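Local coordinates for armadillo repeat protein arm00016 (Synthetic construct, PDB 4D4E) that is a computationally designed armadillo repeat scaffold intended for modular recognition of peptides, at residues A[46-49]-A[50-53]; A[126-129]-A[130-133]; A[217-221]-A[222-226]. All coordinates share one frame; numbering follows the deposited sequence.

Contact 1: A[46-49]-A[50-53]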
ATOM      1  N   GLN A  46     -19.890  -7.813   2.863  1.00 43.08           N
ATOM      2  CA  GLN A  46     -19.719  -7.286   4.212  1.00 43.07           C
ATOM      3  C   GLN A  46     -19.218  -5.831   4.189  1.00 43.40           C
ATOM      4  O   GLN A  46     -19.723  -4.981   4.933  1.00 45.96           O
ATOM      5  CB  GLN A  46     -18.738  -8.160   5.009  1.00 41.89           C
ATOM      6  CG  GLN A  46     -19.234  -9.575   5.321  1.00 41.79           C
ATOM      7  CD  GLN A  46     -20.354  -9.606   6.333  1.00 48.61           C
ATOM      8  OE1 GLN A  46     -20.114  -9.786   7.537  1.00 58.42           O
ATOM      9  NE2 GLN A  46     -21.589  -9.445   5.865  1.00 50.83           N
ATOM     10  N   ILE A  47     -18.236  -5.547   3.346  1.00 36.57           N
ATOM     11  CA  ILE A  47     -17.748  -4.189   3.211  1.00 34.83           C
ATOM     12  C   ILE A  47     -18.871  -3.268   2.752  1.00 35.96           C
ATOM     13  O   ILE A  47     -18.976  -2.108   3.174  1.00 35.42           O
ATOM     14  CB  ILE A  47     -16.517  -4.139   2.264  1.00 30.27           C
ATOM     15  CG1 ILE A  47     -15.347  -4.834   2.939  1.00 29.76           C
ATOM     16  CG2 ILE A  47     -16.167  -2.704   1.879  1.00 27.85           C
ATOM     17  CD1 ILE A  47     -14.267  -5.327   1.978  1.00 30.77           C
ATOM     18  N   GLN A  48     -19.748  -3.802   1.912  1.00 36.32           N
ATOM     19  CA  GLN A  48     -20.806  -2.980   1.342  1.00 34.00           C
ATOM     20  C   GLN A  48     -21.808  -2.578   2.402  1.00 34.50           C
ATOM     21  O   GLN A  48     -22.279  -1.418   2.427  1.00 34.80           O
ATOM     22  CB  GLN A  48     -21.487  -3.704   0.151  1.00 33.56           C
ATOM     23  CG  GLN A  48     -22.335  -2.775  -0.666  1.00 36.74           C
ATOM     24  CD  GLN A  48     -21.569  -1.540  -1.085  1.00 37.57           C
ATOM     25  OE1 GLN A  48     -20.371  -1.620  -1.383  1.00 36.71           O
ATOM     26  NE2 GLN A  48     -22.259  -0.393  -1.138  1.00 35.95           N
ATOM     27  N   LYS A  49     -22.134  -3.503   3.294  1.00 35.26           N
ATOM     28  CA  LYS A  49     -22.982  -3.179   4.426  1.00 36.95           C
ATOM     29  C   LYS A  49     -22.396  -2.023   5.265  1.00 38.02           C
ATOM     30  O   LYS A  49     -23.105  -1.101   5.715  1.00 35.24           O
ATOM     31  CB  LYS A  49     -23.112  -4.405   5.302  1.00 39.01           C
ATOM     32  CG  LYS A  49     -23.504  -5.645   4.494  1.00 42.74           C
ATOM     33  CD  LYS A  49     -23.904  -6.820   5.378  1.00 43.27           C
ATOM     34  CE  LYS A  49     -25.369  -6.687   5.754  1.00 50.15           C
ATOM     35  NZ  LYS A  49     -25.938  -7.860   6.491  1.00 58.92           N
ATOM     36  N   LEU A  50     -21.088  -2.073   5.461  1.00 35.56           N
ATOM     37  CA  LEU A  50     -20.395  -1.067   6.258  1.00 31.57           C
ATOM     38  C   LEU A  50     -20.458   0.299   5.620  1.00 32.63           C
ATOM     39  O   LEU A  50     -20.654   1.313   6.325  1.00 31.09           O
ATOM     40  CB  LEU A  50     -18.924  -1.440   6.414  1.00 33.29           C
ATOM     41  CG  LEU A  50     -18.639  -2.585   7.392  1.00 34.08           C
ATOM     42  CD1 LEU A  50     -17.156  -2.915   7.362  1.00 35.73           C
ATOM     43  CD2 LEU A  50     -19.123  -2.222   8.800  1.00 37.14           C
ATOM     44  N   ILE A  51     -20.266   0.327   4.288  1.00 29.39           N
ATOM     45  CA  ILE A  51     -20.411   1.536   3.515  1.00 29.30           C
ATOM     46  C   ILE A  51     -21.832   2.122   3.643  1.00 31.45           C
ATOM     47  O   ILE A  51     -22.011   3.326   3.932  1.00 30.76           O
ATOM     48  CB  ILE A  51     -19.985   1.294   2.048  1.00 27.96           C
ATOM     49  CG1 ILE A  51     -18.461   1.164   1.989  1.00 26.26           C
ATOM     50  CG2 ILE A  51     -20.442   2.448   1.174  1.00 31.83           C
ATOM     51  CD1 ILE A  51     -17.944   0.690   0.635  1.00 32.12           C
ATOM     52  N   GLU A  52     -22.828   1.255   3.509  1.00 32.15           N
ATOM     53  CA  GLU A  52     -24.198   1.670   3.536  1.00 33.88           C
ATOM     54  C   GLU A  52     -24.716   2.048   4.918  1.00 36.24           C
ATOM     55  O   GLU A  52     -25.744   2.741   5.024  1.00 33.07           O
ATOM     56  CB  GLU A  52     -25.039   0.623   2.863  1.00 36.66           C
ATOM     57  CG  GLU A  52     -24.851   0.722   1.349  1.00 40.78           C
ATOM     58  CD  GLU A  52     -25.355  -0.505   0.669  1.00 44.08           C
ATOM     59  OE1 GLU A  52     -25.686  -1.449   1.430  1.00 47.54           O
ATOM     60  OE2 GLU A  52     -25.421  -0.521  -0.591  1.00 47.49           O
ATOM     61  N   ALA A  53     -23.990   1.637   5.964  1.00 31.18           N
ATOM     62  CA  ALA A  53     -24.347   2.045   7.317  1.00 30.01           C
ATOM     63  C   ALA A  53     -23.567   3.314   7.713  1.00 32.26           C
ATOM     64  O   ALA A  53     -23.642   3.739   8.892  1.00 31.56           O
ATOM     65  CB  ALA A  53     -24.105   0.914   8.333  1.00 30.29           C
TER
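Q48 reaches one helical turn forward to E52, while on the inner side of the same turn I47 meets I51. The apolar pair is part of the close-packed half: the methyl CG2 of I47 lies 4.0 Å from CD1 of I51, the two branched chains slanting past each other. With chi1 at -73°, I51 turns CG1 back over the turn, where it rests 3.5 Å from the carbonyl O of I47. L50, buried like I47, lays its CB against that same oxygen and its CG against the carbonyl O of Q46. Beneath these side chains run regular helical bonds, including I51 N to I47 O and E52 N to Q48 O, the latter 2.9 Å long.

The outer half is looser. Q48 sends CG anti to its own N (chi1 -166°) and then bends at chi2, which carries its amide out beside the carboxylate of E52. Q48 NE2 donates a weak but nearly straight bond, 3.2 Å to OE2 of E52, with the amide and carboxylate planes turned 83° apart. K49 and E52 are exposed here, and the last backbone bond, A53 N to K49 O, is bent and weak as the helix ends. The other end of the Q48 amide, OE1, accepts from Q88. A leucine in place of Q48 would probably leave both the E52 carboxylate and the Q88 amide without this partner.

Helix 44-52 sits between neighbours: L50 packs on helix 26-40 and on M17 of helix 14-20, whereas I47 and I51 face helix 86-94 of the armadillo stack.

Contact 2: A[126-129]-A[130-133]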
ATOM      1  N   GLY A 126      -6.092  -0.342  -6.768  1.00 27.63           N
ATOM      2  CA  GLY A 126      -7.318   0.093  -7.491  1.00 28.84           C
ATOM      3  C   GLY A 126      -7.036   0.490  -8.953  1.00 28.30           C
ATOM      4  O   GLY A 126      -6.160  -0.057  -9.610  1.00 25.41           O
ATOM      5  N   ASN A 127      -7.766   1.473  -9.460  1.00 26.92           N
ATOM      6  CA  ASN A 127      -7.600   1.846 -10.847  1.00 27.77           C
ATOM      7  C   ASN A 127      -6.636   2.998 -10.954  1.00 26.43           C
ATOM      8  O   ASN A 127      -6.188   3.492  -9.911  1.00 25.63           O
ATOM      9  CB  ASN A 127      -8.964   2.086 -11.538  1.00 26.81           C
ATOM     10  CG  ASN A 127      -9.739   3.243 -10.961  1.00 31.53           C
ATOM     11  OD1 ASN A 127      -9.194   4.314 -10.651  1.00 34.19           O
ATOM     12  ND2 ASN A 127     -11.050   3.058 -10.881  1.00 30.76           N
ATOM     13  N   ASN A 128      -6.315   3.423 -12.189  1.00 25.38           N
ATOM     14  CA  ASN A 128      -5.366   4.519 -12.439  1.00 24.87           C
ATOM     15  C   ASN A 128      -5.748   5.845 -11.800  1.00 27.65           C
ATOM     16  O   ASN A 128      -4.863   6.622 -11.386  1.00 27.16           O
ATOM     17  CB  ASN A 128      -5.023   4.647 -13.953  1.00 25.41           C
ATOM     18  CG  ASN A 128      -4.192   3.459 -14.430  1.00 25.32           C
ATOM     19  OD1 ASN A 128      -3.755   2.680 -13.569  1.00 26.32           O
ATOM     20  ND2 ASN A 128      -3.915   3.329 -15.754  1.00 24.60           N
ATOM     21  N   GLU A 129      -7.057   6.082 -11.654  1.00 28.99           N
ATOM     22  CA  GLU A 129      -7.519   7.303 -11.044  1.00 31.07           C
ATOM     23  C   GLU A 129      -7.355   7.247  -9.522  1.00 31.07           C
ATOM     24  O   GLU A 129      -7.138   8.266  -8.861  1.00 31.76           O
ATOM     25  CB  GLU A 129      -8.922   7.636 -11.520  1.00 34.92           C
ATOM     26  CG  GLU A 129      -8.914   8.055 -13.011  1.00 45.11           C
ATOM     27  CD  GLU A 129      -7.755   9.014 -13.424  1.00 45.66           C
ATOM     28  OE1 GLU A 129      -7.776  10.228 -13.086  1.00 40.70           O
ATOM     29  OE2 GLU A 129      -6.816   8.561 -14.140  1.00 54.68           O
ATOM     30  N   GLN A 130      -7.387   6.042  -8.977  1.00 30.32           N
ATOM     31  CA  GLN A 130      -7.139   5.862  -7.539  1.00 28.15           C
ATOM     32  C   GLN A 130      -5.646   5.945  -7.228  1.00 26.47           C
ATOM     33  O   GLN A 130      -5.251   6.617  -6.290  1.00 24.50           O
ATOM     34  CB  GLN A 130      -7.863   4.602  -7.079  1.00 26.92           C
ATOM     35  CG  GLN A 130      -9.353   4.753  -7.440  1.00 26.24           C
ATOM     36  CD  GLN A 130     -10.116   3.463  -7.313  1.00 28.67           C
ATOM     37  OE1 GLN A 130      -9.537   2.385  -7.406  1.00 29.05           O
ATOM     38  NE2 GLN A 130     -11.421   3.557  -7.006  1.00 27.22           N
ATOM     39  N   ILE A 131      -4.788   5.313  -8.045  1.00 29.14           N
ATOM     40  CA  ILE A 131      -3.342   5.594  -7.986  1.00 25.67           C
ATOM     41  C   ILE A 131      -3.030   7.128  -8.012  1.00 26.82           C
ATOM     42  O   ILE A 131      -2.152   7.652  -7.263  1.00 26.50           O
ATOM     43  CB  ILE A 131      -2.593   4.908  -9.136  1.00 25.91           C
ATOM     44  CG1 ILE A 131      -2.633   3.351  -8.952  1.00 24.79           C
ATOM     45  CG2 ILE A 131      -1.147   5.475  -9.246  1.00 23.97           C
ATOM     46  CD1 ILE A 131      -2.238   2.506 -10.156  1.00 22.49           C
ATOM     47  N   GLN A 132      -3.671   7.816  -8.949  1.00 24.93           N
ATOM     48  CA  GLN A 132      -3.501   9.262  -9.121  1.00 27.20           C
ATOM     49  C   GLN A 132      -3.810  10.070  -7.860  1.00 27.30           C
ATOM     50  O   GLN A 132      -3.046  10.971  -7.544  1.00 28.91           O
ATOM     51  CB  GLN A 132      -4.401   9.764 -10.261  1.00 27.03           C
ATOM     52  CG  GLN A 132      -4.128  11.197 -10.682  1.00 29.75           C
ATOM     53  CD  GLN A 132      -2.659  11.413 -11.051  1.00 32.37           C
ATOM     54  OE1 GLN A 132      -1.967  10.499 -11.572  1.00 31.00           O
ATOM     55  NE2 GLN A 132      -2.164  12.607 -10.762  1.00 33.86           N
ATOM     56  N   LYS A 133      -4.957   9.770  -7.212  1.00 26.69           N
ATOM     57  CA  LYS A 133      -5.368  10.405  -5.967  1.00 30.18           C
ATOM     58  C   LYS A 133      -4.329  10.180  -4.881  1.00 27.12           C
ATOM     59  O   LYS A 133      -4.004  11.091  -4.137  1.00 32.04           O
ATOM     60  CB  LYS A 133      -6.757   9.912  -5.507  1.00 30.61           C
ATOM     61  CG  LYS A 133      -7.901  10.537  -6.272  1.00 38.36           C
ATOM     62  CD  LYS A 133      -7.774  12.049  -6.321  1.00 38.52           C
ATOM     63  CE  LYS A 133      -8.802  12.624  -7.271  1.00 45.30           C
ATOM     64  NZ  LYS A 133     -10.118  12.008  -6.945  1.00 50.63           N
TER
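Q130 doubles back from the first turn of its helix to the residue that caps it, N127. Its CB sits 3.5 Å from the carbonyl O of N127. With CG beside the backbone N (chi1 -56°) and the chain extended beyond it, CG comes 3.2 Å from OD1 of N127, and CD lies over the N127 amide, which is stacked on that of Q130 with the planes 21° apart. At the tip, OE1 takes the N-H of N127 at 2.9 Å, the donor standing above the carbonyl plane, and also meets CA of G126; a side chain on G126 would run into this oxygen. NE2 donates to the carbonyl O of N86 on the neighbouring helix.

The exchange is reciprocal, a capping box at the start of helix 128-136. N127, its chi1 of 64° placing CG between N and the carbonyl carbon, accepts from Q130 N at 3.0 Å and from E129 N, so OD1 takes two amides of the first turn, that of E129 only weakly. Next to the cap, N128 and I131 lie side by side, OD1 3.7 Å from CD1. The Q130 chain itself is buried against I89, Q90 and I93 of helix 86-94.

Contact 3: A[217-221]-A[222-226]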
ATOM      1  N   LYS A 217      16.762   4.359 -17.463  1.00 40.55           N
ATOM      2  CA  LYS A 217      16.819   4.712 -16.029  1.00 39.38           C
ATOM      3  C   LYS A 217      17.051   3.452 -15.120  1.00 35.29           C
ATOM      4  O   LYS A 217      17.901   3.488 -14.156  1.00 31.00           O
ATOM      5  CB  LYS A 217      15.546   5.448 -15.616  1.00 39.34           C
ATOM      6  CG  LYS A 217      15.394   6.883 -16.134  1.00 47.03           C
ATOM      7  CD  LYS A 217      16.238   7.879 -15.352  1.00 49.25           C
ATOM      8  CE  LYS A 217      16.304   9.237 -16.063  1.00 56.92           C
ATOM      9  NZ  LYS A 217      15.589  10.309 -15.306  1.00 56.86           N
ATOM     10  N   LEU A 218      16.345   2.363 -15.456  1.00 27.71           N
ATOM     11  CA  LEU A 218      16.556   1.050 -14.747  1.00 30.27           C
ATOM     12  C   LEU A 218      18.006   0.477 -14.868  1.00 30.16           C
ATOM     13  O   LEU A 218      18.660   0.161 -13.830  1.00 28.47           O
ATOM     14  CB  LEU A 218      15.492   0.039 -15.176  1.00 28.89           C
ATOM     15  CG  LEU A 218      14.126   0.424 -14.598  1.00 26.64           C
ATOM     16  CD1 LEU A 218      13.086  -0.312 -15.392  1.00 28.13           C
ATOM     17  CD2 LEU A 218      14.027  -0.027 -13.137  1.00 28.21           C
ATOM     18  N   GLU A 219      18.534   0.442 -16.100  1.00 33.04           N
ATOM     19  CA  GLU A 219      19.936   0.029 -16.351  1.00 37.06           C
ATOM     20  C   GLU A 219      20.872   0.893 -15.550  1.00 35.41           C
ATOM     21  O   GLU A 219      21.780   0.399 -14.874  1.00 36.13           O
ATOM     22  CB  GLU A 219      20.291   0.120 -17.829  1.00 41.37           C
ATOM     23  CG  GLU A 219      19.431  -0.800 -18.682  1.00 51.33           C
ATOM     24  CD  GLU A 219      19.627  -0.632 -20.194  1.00 65.28           C
ATOM     25  OE1 GLU A 219      20.440   0.222 -20.646  1.00 67.10           O
ATOM     26  OE2 GLU A 219      18.933  -1.371 -20.939  1.00 72.72           O
ATOM     27  N   GLU A 220      20.626   2.185 -15.619  1.00 37.50           N
ATOM     28  CA  GLU A 220      21.323   3.148 -14.781  1.00 37.63           C
ATOM     29  C   GLU A 220      21.275   2.854 -13.323  1.00 38.04           C
ATOM     30  O   GLU A 220      22.263   3.024 -12.675  1.00 44.71           O
ATOM     31  CB  GLU A 220      20.799   4.543 -15.057  1.00 39.78           C
ATOM     32  CG  GLU A 220      20.786   4.780 -16.568  1.00 44.33           C
ATOM     33  CD  GLU A 220      20.948   6.235 -16.987  1.00 47.82           C
ATOM     34  OE1 GLU A 220      20.351   7.121 -16.340  1.00 50.64           O
ATOM     35  OE2 GLU A 220      21.653   6.490 -17.990  1.00 49.70           O
ATOM     36  N   ALA A 221      20.136   2.432 -12.786  1.00 35.73           N
ATOM     37  CA  ALA A 221      19.989   2.188 -11.350  1.00 32.78           C
ATOM     38  C   ALA A 221      20.747   0.920 -10.958  1.00 32.80           C
ATOM     39  O   ALA A 221      21.030   0.682  -9.796  1.00 32.78           O
ATOM     40  CB  ALA A 221      18.489   2.096 -10.977  1.00 30.52           C
ATOM     41  N   GLY A 222      21.106   0.102 -11.943  1.00 32.41           N
ATOM     42  CA  GLY A 222      21.817  -1.150 -11.660  1.00 34.35           C
ATOM     43  C   GLY A 222      20.892  -2.352 -11.660  1.00 32.04           C
ATOM     44  O   GLY A 222      21.243  -3.382 -11.114  1.00 33.70           O
ATOM     45  N   ALA A 223      19.713  -2.231 -12.265  1.00 32.18           N
ATOM     46  CA  ALA A 223      18.751  -3.327 -12.250  1.00 32.21           C
ATOM     47  C   ALA A 223      19.257  -4.614 -12.909  1.00 34.08           C
ATOM     48  O   ALA A 223      18.992  -5.693 -12.398  1.00 34.13           O
ATOM     49  CB  ALA A 223      17.436  -2.935 -12.832  1.00 28.12           C
ATOM     50  N   LEU A 224      20.000  -4.499 -14.013  1.00 34.09           N
ATOM     51  CA  LEU A 224      20.359  -5.688 -14.786  1.00 31.38           C
ATOM     52  C   LEU A 224      21.187  -6.768 -14.047  1.00 30.23           C
ATOM     53  O   LEU A 224      20.809  -7.944 -14.105  1.00 31.36           O
ATOM     54  CB  LEU A 224      20.965  -5.319 -16.158  1.00 30.24           C
ATOM     55  CG  LEU A 224      20.212  -4.318 -17.041  1.00 30.41           C
ATOM     56  CD1 LEU A 224      20.918  -4.074 -18.409  1.00 26.38           C
ATOM     57  CD2 LEU A 224      18.723  -4.709 -17.212  1.00 31.20           C
ATOM     58  N   PRO A 225      22.276  -6.382 -13.338  1.00 28.85           N
ATOM     59  CA  PRO A 225      23.045  -7.389 -12.624  1.00 29.67           C
ATOM     60  C   PRO A 225      22.306  -7.941 -11.436  1.00 31.85           C
ATOM     61  O   PRO A 225      22.576  -9.078 -11.035  1.00 30.20           O
ATOM     62  CB  PRO A 225      24.256  -6.598 -12.080  1.00 28.22           C
ATOM     63  CG  PRO A 225      24.374  -5.427 -12.984  1.00 30.06           C
ATOM     64  CD  PRO A 225      22.965  -5.062 -13.326  1.00 29.24           C
ATOM     65  N   ALA A 226      21.390  -7.130 -10.876  1.00 31.34           N
ATOM     66  CA  ALA A 226      20.668  -7.476  -9.676  1.00 29.22           C
ATOM     67  C   ALA A 226      19.598  -8.461 -10.054  1.00 29.33           C
ATOM     68  O   ALA A 226      19.359  -9.423  -9.321  1.00 30.18           O
ATOM     69  CB  ALA A 226      20.122  -6.223  -9.019  1.00 27.24           C
TER
HETATM   70  O   HOH W   1      21.836  -2.295 -14.846  1.00 31.30           O
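L218 and E219 offer the carbonyl oxygens that close the last turn of helix 212-221 onto G222 and A223. L218 O is gripped twice: A223 N reaches it at 3.0 Å in a nearly straight bond, 168° at the hydrogen, and G222 N approaches from one residue earlier with a weak bond. The main partner of G222 N is E219 O, 3.0 Å away, its donor lying well above the carbonyl plane. Together with the positive phi of G222 (99°), the bonds A223 N to L218 O and G222 N to E219 O form a Schellman motif. Any CB here would be driven against the carbonyl O of A221, so the turn calls for glycine.

E219 O has a second partner in a water, which donates to it at 2.7 Å and accepts from L224 N at 3.0 Å. The water thereby bridges one helix end and the first turn of helix 223-229, for which G222 is the N-cap. Its CG beside the backbone N and opposite the carbonyl carbon (chi1 -50°), L224 brings CD1 to 3.6 Å from CG of E219, so the glutamate touches it through its aliphatic stem. On the buried side, L218 CB faces A223 CB at 4.3 Å; the L218 side chain packs against helix 194-208, A221 and A223 rest on V186, and F249 meets L218, E219 and L224.

The polar work is thus done by backbone and water, while the side chains contribute hydrocarbon: the turn from one helix to the next probably rests on the backbone conformation of G222 more than on side-chain polarity.

Overall arrangement
The three contacts follow one another along the chain and mark successive places in an all-helical armadillo array. Contact 1 and contact 3 lie on opposite sides of the chain's centre, their centres about 45 Å apart. Contact 2 is nearer the middle, about 22 Å from contact 1 and 27 Å from contact 3 between centres. None touches another; even contacts 1 and 2 stay about 10 Å apart at their nearest atoms. Helix 86-94 connects these two indirectly, receiving I47 and I51 from one and Q130 from the other. Contact 1 runs into a helix end, contact 2 begins a helix, and contact 3 passes from one helix to the next.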